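Local coordinates for protein mandalate racemase/muconate lactonizing enzyme (Unidentified, PDB 4E4U) that probably works as an isomerase or related enzyme of the mandelate racemase/muconate lactonizing enzyme family, whose members typically start by removing a proton next to a carboxylate, at residues R120-L125 with P328-Q333; L184-L189 with K398-A403; Y265-L270 with K293-L298. All coordinates share one frame; numbering follows the deposited sequence.

Contact 1: residues R120-L125 with P328-Q333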
# COMPACT_ATOMS: atom_id res chain seq x y z
N ARG A 120 -40.08 -8.00 -0.46
CA ARG A 120 -39.74 -9.41 -0.34
C ARG A 120 -38.82 -9.89 -1.46
O ARG A 120 -39.02 -9.57 -2.63
CB ARG A 120 -41.02 -10.25 -0.34
CG ARG A 120 -40.75 -11.75 -0.15
CD ARG A 120 -41.99 -12.58 -0.40
NE ARG A 120 -42.97 -12.49 0.68
CZ ARG A 120 -42.91 -13.21 1.80
NH1 ARG A 120 -41.89 -14.04 2.00
NH2 ARG A 120 -43.85 -13.08 2.73
N ILE A 121 -37.79 -10.63 -1.06
CA ILE A 121 -36.96 -11.39 -1.98
C ILE A 121 -37.14 -12.87 -1.71
O ILE A 121 -37.27 -13.68 -2.63
CB ILE A 121 -35.47 -11.01 -1.83
CG1 ILE A 121 -35.26 -9.57 -2.27
CG2 ILE A 121 -34.57 -11.97 -2.62
CD1 ILE A 121 -33.89 -9.04 -1.96
N HIS A 122 -37.19 -13.23 -0.43
CA HIS A 122 -37.21 -14.62 -0.02
C HIS A 122 -38.58 -15.06 0.45
O HIS A 122 -39.22 -14.37 1.25
CB HIS A 122 -36.19 -14.84 1.10
CG HIS A 122 -34.83 -14.35 0.75
ND1 HIS A 122 -34.01 -15.01 -0.15
CD2 HIS A 122 -34.16 -13.23 1.11
CE1 HIS A 122 -32.89 -14.34 -0.29
NE2 HIS A 122 -32.95 -13.25 0.46
N GLU A 123 -39.03 -16.20 -0.04
CA GLU A 123 -40.27 -16.79 0.44
C GLU A 123 -40.06 -17.46 1.79
O GLU A 123 -40.98 -17.51 2.62
CB GLU A 123 -40.82 -17.78 -0.58
CG GLU A 123 -41.19 -17.15 -1.92
CD GLU A 123 -42.29 -16.10 -1.80
OE1 GLU A 123 -43.06 -16.13 -0.82
OE2 GLU A 123 -42.39 -15.24 -2.71
N ARG A 124 -38.86 -17.97 2.02
CA ARG A 124 -38.50 -18.53 3.32
C ARG A 124 -37.01 -18.31 3.56
O ARG A 124 -36.25 -18.09 2.62
CB ARG A 124 -38.84 -20.01 3.40
CG ARG A 124 -38.07 -20.85 2.42
CD ARG A 124 -38.64 -22.25 2.32
NE ARG A 124 -38.05 -22.96 1.20
CZ ARG A 124 -38.07 -24.28 1.07
NH1 ARG A 124 -38.65 -25.04 1.99
NH2 ARG A 124 -37.50 -24.85 0.01
N LEU A 125 -36.60 -18.41 4.82
CA LEU A 125 -35.25 -18.03 5.21
C LEU A 125 -34.49 -19.22 5.77
O LEU A 125 -34.88 -19.81 6.78
CB LEU A 125 -35.30 -16.94 6.28
CG LEU A 125 -36.02 -15.66 5.89
CD1 LEU A 125 -36.14 -14.74 7.11
CD2 LEU A 125 -35.29 -14.95 4.76
N PRO A 328 -30.80 -9.00 -0.49
CA PRO A 328 -30.37 -9.88 -1.59
C PRO A 328 -29.13 -10.72 -1.27
O PRO A 328 -28.96 -11.79 -1.84
CB PRO A 328 -30.10 -8.89 -2.74
CG PRO A 328 -29.76 -7.60 -2.05
CD PRO A 328 -30.62 -7.57 -0.81
N ASN A 329 -28.28 -10.24 -0.37
CA ASN A 329 -27.06 -10.94 0.01
C ASN A 329 -27.20 -11.63 1.37
O ASN A 329 -26.28 -11.62 2.19
CB ASN A 329 -25.86 -9.98 -0.01
CG ASN A 329 -26.05 -8.74 0.86
OD1 ASN A 329 -27.17 -8.23 1.00
ND2 ASN A 329 -24.95 -8.23 1.40
N PHE A 330 -28.36 -12.22 1.58
CA PHE A 330 -28.66 -12.95 2.81
C PHE A 330 -28.12 -14.37 2.72
O PHE A 330 -28.38 -15.08 1.74
CB PHE A 330 -30.17 -12.98 3.02
CG PHE A 330 -30.62 -13.95 4.08
CD1 PHE A 330 -30.44 -13.67 5.43
CD2 PHE A 330 -31.25 -15.14 3.72
CE1 PHE A 330 -30.87 -14.57 6.40
CE2 PHE A 330 -31.68 -16.03 4.69
CZ PHE A 330 -31.49 -15.75 6.03
N LEU A 331 -27.39 -14.80 3.75
CA LEU A 331 -26.87 -16.18 3.82
C LEU A 331 -27.76 -17.10 4.65
O LEU A 331 -28.24 -18.12 4.16
CB LEU A 331 -25.46 -16.18 4.40
CG LEU A 331 -24.80 -17.53 4.69
CD1 LEU A 331 -24.72 -18.40 3.43
CD2 LEU A 331 -23.41 -17.35 5.30
N ILE A 332 -27.97 -16.74 5.91
CA ILE A 332 -28.67 -17.63 6.84
C ILE A 332 -29.04 -16.83 8.09
O ILE A 332 -28.39 -15.83 8.41
CB ILE A 332 -27.75 -18.83 7.20
CG1 ILE A 332 -28.54 -20.01 7.78
CG2 ILE A 332 -26.59 -18.39 8.10
CD1 ILE A 332 -27.71 -21.28 7.83
N GLN A 333 -30.08 -17.27 8.79
CA GLN A 333 -30.56 -16.58 9.99
C GLN A 333 -30.41 -17.47 11.20
O GLN A 333 -30.89 -18.60 11.21
CB GLN A 333 -32.03 -16.17 9.83
CG GLN A 333 -32.69 -15.67 11.11
CD GLN A 333 -32.13 -14.36 11.61
OE1 GLN A 333 -32.07 -13.37 10.88
NE2 GLN A 333 -31.71 -14.33 12.87
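The carbonyl O of His122, whose ring packs on Phe330 across the contact, takes a bond of 2.8 Å from Arg120 NH1. The donor lies in the carbonyl plane, on a lone pair, but the oxygen is tilted from the guanidinium plane and the N-H points at it only loosely (138°). Glu123 OE1 makes a long salt bridge to Arg120 NH1, 3.7 Å, well out of the guanidinium plane, probably through charge alone. At the other end of His122, ring NE2 is hydrogen-bonded to Thr327 O, just before the second segment.

Between the segments the contact is apolar. His122 CG is anti to the carbonyl carbon (chi1 -53°), which sends the ring toward Phe330. His122 NE2 comes to 3.8 Å from Phe330 CB. The two rings meet obliquely, with Phe330 CD2 over the rim of one imidazole face. Ile121 CG2 covers the centre of the opposite face, 3.6 Å above the His122 ring plane. Ile121 CD1 reaches Pro328, 3.8 Å from its CD. Leu125 makes an off-centre CH-pi contact, its CD2 4.2 Å from the centroid of the Phe330 ring. Helix 314-325 also touches Leu125 and Phe330, and Tyr174 of a second subunit packs on Ile121 and Pro328.

Both segments lead into parallel neighbour strands, 125-130 and 333-335. These are the first and last parallel strands of the enolase-type barrel, so the contact lies where the barrel closes. The chemistry implies apolar packing in which the imidazole has Ile121 over one face and Phe330 CD2 at the rim of the other, while NE2 bonds a backbone carbonyl.

Contact 2: residues L184-L189 with K398-A403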
# COMPACT_ATOMS: atom_id res chain seq x y z
N LEU A 184 -7.15 -27.48 21.06
CA LEU A 184 -7.09 -27.56 19.60
C LEU A 184 -7.53 -28.95 19.13
O LEU A 184 -8.30 -29.06 18.17
CB LEU A 184 -5.69 -27.24 19.08
CG LEU A 184 -5.19 -25.80 19.27
CD1 LEU A 184 -3.71 -25.69 18.97
CD2 LEU A 184 -5.98 -24.85 18.38
N ASP A 185 -7.05 -29.99 19.80
CA ASP A 185 -7.45 -31.36 19.47
C ASP A 185 -8.96 -31.54 19.60
O ASP A 185 -9.59 -32.19 18.76
CB ASP A 185 -6.76 -32.36 20.40
CG ASP A 185 -5.29 -32.57 20.08
OD1 ASP A 185 -4.82 -32.14 19.01
OD2 ASP A 185 -4.61 -33.21 20.92
N ARG A 186 -9.53 -30.99 20.67
CA ARG A 186 -10.96 -31.13 20.92
C ARG A 186 -11.77 -30.42 19.84
O ARG A 186 -12.79 -30.93 19.39
CB ARG A 186 -11.31 -30.59 22.31
CG ARG A 186 -12.79 -30.70 22.64
CD ARG A 186 -13.05 -30.24 24.06
NE ARG A 186 -12.88 -28.79 24.18
CZ ARG A 186 -12.46 -28.16 25.28
NH1 ARG A 186 -12.12 -28.85 26.36
NH2 ARG A 186 -12.37 -26.85 25.29
N CYS A 187 -11.31 -29.24 19.42
CA CYS A 187 -12.00 -28.49 18.38
C CYS A 187 -12.06 -29.31 17.09
O CYS A 187 -13.11 -29.40 16.44
CB CYS A 187 -11.29 -27.16 18.10
SG CYS A 187 -11.42 -25.95 19.42
N GLU A 188 -10.94 -29.92 16.74
CA GLU A 188 -10.84 -30.75 15.56
C GLU A 188 -11.76 -31.97 15.68
O GLU A 188 -12.44 -32.35 14.72
CB GLU A 188 -9.39 -31.20 15.37
CG GLU A 188 -8.95 -31.28 13.94
CD GLU A 188 -7.51 -31.73 13.80
OE1 GLU A 188 -6.63 -31.28 14.57
OE2 GLU A 188 -7.27 -32.53 12.88
N LEU A 189 -11.77 -32.59 16.86
CA LEU A 189 -12.58 -33.79 17.11
C LEU A 189 -14.08 -33.50 17.01
O LEU A 189 -14.83 -34.31 16.48
CB LEU A 189 -12.24 -34.41 18.46
CG LEU A 189 -12.95 -35.73 18.76
CD1 LEU A 189 -12.61 -36.77 17.69
CD2 LEU A 189 -12.57 -36.24 20.13
N LYS A 398 -3.75 -25.89 31.37
CA LYS A 398 -4.13 -27.24 31.76
C LYS A 398 -5.64 -27.43 31.90
O LYS A 398 -6.12 -28.55 32.09
CB LYS A 398 -3.40 -27.66 33.04
CG LYS A 398 -1.88 -27.70 32.89
CD LYS A 398 -1.17 -28.30 34.10
CE LYS A 398 0.34 -28.29 33.87
NZ LYS A 398 1.15 -29.04 34.86
N ASP A 399 -6.40 -26.34 31.79
CA ASP A 399 -7.85 -26.39 31.98
C ASP A 399 -8.59 -26.84 30.72
O ASP A 399 -8.26 -26.42 29.61
CB ASP A 399 -8.37 -25.02 32.43
CG ASP A 399 -9.81 -25.07 32.89
OD1 ASP A 399 -10.31 -26.17 33.21
OD2 ASP A 399 -10.45 -23.99 32.94
N LEU A 400 -9.60 -27.69 30.90
CA LEU A 400 -10.38 -28.21 29.78
C LEU A 400 -11.87 -27.85 29.87
O LEU A 400 -12.71 -28.53 29.29
CB LEU A 400 -10.19 -29.73 29.64
CG LEU A 400 -8.79 -30.18 29.23
CD1 LEU A 400 -8.71 -31.68 29.01
CD2 LEU A 400 -8.34 -29.44 27.99
N ALA A 401 -12.17 -26.78 30.60
CA ALA A 401 -13.55 -26.32 30.75
C ALA A 401 -14.16 -25.88 29.42
O ALA A 401 -13.44 -25.42 28.53
CB ALA A 401 -13.61 -25.17 31.76
N PRO A 402 -15.48 -26.04 29.27
CA PRO A 402 -16.16 -25.60 28.04
C PRO A 402 -16.38 -24.09 27.98
O PRO A 402 -16.28 -23.40 29.00
CB PRO A 402 -17.51 -26.33 28.11
CG PRO A 402 -17.75 -26.54 29.56
CD PRO A 402 -16.39 -26.77 30.18
N ALA A 403 -16.66 -23.58 26.78
CA ALA A 403 -17.00 -22.17 26.59
C ALA A 403 -18.27 -21.81 27.35
O ALA A 403 -18.40 -20.70 27.86
CB ALA A 403 -17.16 -21.86 25.10
O HOH W 1 -11.17 -25.78 27.56
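Arg186 makes the polar part of this contact, and its partners are backbone carbonyls of the C-terminal tail. Its NH1 gives a weak hydrogen bond to Leu400 O at 3.0 Å. The N-H is bent away from a straight line (126°), and the oxygen approaches the guanidinium obliquely. The side chain leaves the helix extended, with CG anti to the backbone N, and then bends at chi3 (71°). The bend turns the guanidinium so that both terminal nitrogens face the tail. The NE of Arg186 bonds to Pro167 O, in the loop after strand 162-165. That outside bond, the strongest polar tie of the side chain, helps to fix how the guanidinium is turned.

Water completes the polar contact. Water 1 lies at the edge of the guanidinium, in its plane, and accepts from Arg186 NH2 at 2.8 Å. It donates in turn to Ala401 O, but 2.5 Å between the oxygens is shorter than usual and leaves the exact position of the water in some doubt. Arg186 NH2 itself is 3.7 Å from Ala401 O.

Van der Waals contacts are few. Leu400 CB lies 3.9 Å from Arg186 NH1, against the guanidinium, and the leucine side chain packs on Glu182 and Val183 of helix 181-198. Within the tail, Ala401 N makes a weak bond of 3.3 Å to Asp399 OD1, in the manner of an Asx turn.

Helix 181-198 is one of the outer helices of the barrel, and the tail passes alongside it. Lys398 bonds to carbonyls of a fourth subunit. The chemistry implies a light surface attachment: one arginine serves a barrel loop by its NE and successive tail carbonyls by its terminal nitrogens, once directly and once, as it appears, through water.

Contact 3: residues Y265-L270 with K293-L298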
# COMPACT_ATOMS: atom_id res chain seq x y z
N TYR A 265 -20.48 2.52 10.62
CA TYR A 265 -19.10 2.98 10.69
C TYR A 265 -18.13 1.88 11.11
O TYR A 265 -17.03 1.77 10.58
CB TYR A 265 -18.99 4.19 11.62
CG TYR A 265 -19.90 5.32 11.20
CD1 TYR A 265 -19.62 6.07 10.06
CD2 TYR A 265 -21.04 5.64 11.93
CE1 TYR A 265 -20.45 7.11 9.67
CE2 TYR A 265 -21.87 6.67 11.55
CZ TYR A 265 -21.57 7.41 10.42
OH TYR A 265 -22.41 8.43 10.05
N GLU A 266 -18.56 1.03 12.05
CA GLU A 266 -17.72 -0.07 12.49
C GLU A 266 -17.64 -1.18 11.44
O GLU A 266 -16.58 -1.75 11.21
CB GLU A 266 -18.19 -0.63 13.84
CG GLU A 266 -17.98 0.36 14.96
CD GLU A 266 -18.28 -0.19 16.35
OE1 GLU A 266 -18.55 -1.40 16.49
OE2 GLU A 266 -18.24 0.62 17.30
N PHE A 267 -18.77 -1.48 10.81
CA PHE A 267 -18.75 -2.48 9.75
C PHE A 267 -17.95 -2.01 8.54
O PHE A 267 -17.31 -2.82 7.88
CB PHE A 267 -20.16 -2.94 9.39
CG PHE A 267 -20.75 -3.87 10.40
CD1 PHE A 267 -20.47 -5.23 10.35
CD2 PHE A 267 -21.54 -3.39 11.45
CE1 PHE A 267 -21.00 -6.10 11.29
CE2 PHE A 267 -22.08 -4.26 12.39
CZ PHE A 267 -21.80 -5.61 12.31
N HIS A 268 -17.98 -0.72 8.24
CA HIS A 268 -17.12 -0.17 7.19
C HIS A 268 -15.65 -0.45 7.49
O HIS A 268 -14.92 -0.94 6.63
CB HIS A 268 -17.37 1.33 7.05
CG HIS A 268 -16.42 2.02 6.11
ND1 HIS A 268 -16.37 1.75 4.76
CD2 HIS A 268 -15.48 2.96 6.34
CE1 HIS A 268 -15.45 2.52 4.20
NE2 HIS A 268 -14.89 3.25 5.14
N LYS A 269 -15.21 -0.15 8.70
CA LYS A 269 -13.81 -0.38 9.07
C LYS A 269 -13.45 -1.86 8.91
O LYS A 269 -12.38 -2.20 8.41
CB LYS A 269 -13.55 0.06 10.50
CG LYS A 269 -13.67 1.54 10.74
CD LYS A 269 -13.37 1.86 12.20
CE LYS A 269 -13.70 3.30 12.52
NZ LYS A 269 -13.63 3.60 13.97
N LEU A 270 -14.35 -2.73 9.36
CA LEU A 270 -14.13 -4.17 9.24
C LEU A 270 -13.98 -4.61 7.79
O LEU A 270 -13.04 -5.33 7.44
CB LEU A 270 -15.30 -4.91 9.89
CG LEU A 270 -15.29 -6.43 9.79
CD1 LEU A 270 -14.24 -7.02 10.72
CD2 LEU A 270 -16.67 -6.97 10.13
N LYS A 293 -29.98 -2.19 7.44
CA LYS A 293 -30.06 -2.15 5.98
C LYS A 293 -28.82 -1.48 5.39
O LYS A 293 -28.29 -1.93 4.37
CB LYS A 293 -31.33 -1.41 5.54
CG LYS A 293 -31.57 -1.38 4.04
CD LYS A 293 -32.13 -2.70 3.56
CE LYS A 293 -32.29 -2.70 2.05
NZ LYS A 293 -32.91 -3.96 1.55
N LYS A 294 -28.34 -0.43 6.04
CA LYS A 294 -27.14 0.26 5.58
C LYS A 294 -25.91 -0.65 5.68
O LYS A 294 -25.05 -0.66 4.80
CB LYS A 294 -26.93 1.56 6.37
CG LYS A 294 -27.98 2.61 6.02
CD LYS A 294 -27.73 3.94 6.72
CE LYS A 294 -28.82 4.96 6.35
NZ LYS A 294 -28.62 6.26 7.06
N ILE A 295 -25.83 -1.42 6.76
CA ILE A 295 -24.74 -2.38 6.92
C ILE A 295 -24.82 -3.46 5.83
O ILE A 295 -23.80 -3.83 5.23
CB ILE A 295 -24.77 -2.99 8.33
CG1 ILE A 295 -24.40 -1.91 9.35
CG2 ILE A 295 -23.81 -4.20 8.42
CD1 ILE A 295 -24.82 -2.24 10.77
N ALA A 296 -26.03 -3.95 5.55
CA ALA A 296 -26.20 -4.93 4.48
C ALA A 296 -25.74 -4.37 3.13
O ALA A 296 -25.18 -5.09 2.30
CB ALA A 296 -27.64 -5.40 4.41
N THR A 297 -25.99 -3.08 2.91
CA THR A 297 -25.54 -2.39 1.71
C THR A 297 -24.02 -2.37 1.59
O THR A 297 -23.46 -2.63 0.51
CB THR A 297 -26.09 -0.95 1.71
OG1 THR A 297 -27.52 -1.00 1.61
CG2 THR A 297 -25.53 -0.14 0.55
N LEU A 298 -23.33 -2.05 2.69
CA LEU A 298 -21.87 -2.12 2.70
C LEU A 298 -21.42 -3.52 2.32
O LEU A 298 -20.50 -3.69 1.52
CB LEU A 298 -21.31 -1.75 4.07
CG LEU A 298 -21.63 -0.37 4.61
CD1 LEU A 298 -20.96 -0.17 5.97
CD2 LEU A 298 -21.19 0.70 3.62
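Phe267 CG stands anti to its own carbonyl carbon (chi1 -76°), which carries the ring toward helix 289-301. On Ile295 the CG2 branch is the one opposite the backbone N, and it lands on the phenyl face. The other branch, CG1, carries CD1 out to the CD2/CE2 rim. Both branches lie on one side of the ring. Ile295 CG2 makes a CH-pi contact over the face, 3.9 Å from the centroid of the Phe267 ring and 21° from its normal. Within the ring CG2 is nearest to Phe267 CG, so it sits toward the rim on the side of the root. Ile295 CD1 touches Phe267 CD2 at 3.5 Å, which is close packing.

The segments belong to neighbouring helices on the outside of the enolase-type barrel, joined in the chain through strand 278-279. Their axes come within 9.6 Å and run nearly parallel, at 14°, as expected of successive alpha/beta units. Leu279 of that strand touches both Phe267 and Ile295, so the phenyl-isoleucine pair lies over the barrel wall.

One turn further on, Leu298 takes over. Its CD1 reaches the helix backbone, 3.8 Å from His268 N. The same methyl lies 4.0 Å from His268 CB and more loosely near Phe267 CB. His268 therefore meets this contact by its root, while its ring makes an edge-to-face pair with His302 of a third subunit. Leu298 packs on Leu298 of that third subunit, and on Lys264 and Leu271 of helix 263-272.

Overall arrangement
Contacts 1 and 3 are neighbours, with centres about 18 Å apart. Asn329 of contact 1 probably hydrogen-bonds the carbonyl of Ala296 in contact 3, and both contacts touch the third subunit. Contact 2 stands apart, its centre about 34 Å from that of contact 1 and 33 Å from that of contact 3. Along the chain, 265-270 with 293-298 is nested inside the loops closed by the other two, whose segments alternate. All three involve the barrel domain. Contact 1, at strands 125-130 and 333-335, and contact 3, between outer helices, thus combine barrel closure and wall with a subunit interface, while contact 2 ties the C-terminal tail to the barrel's outside.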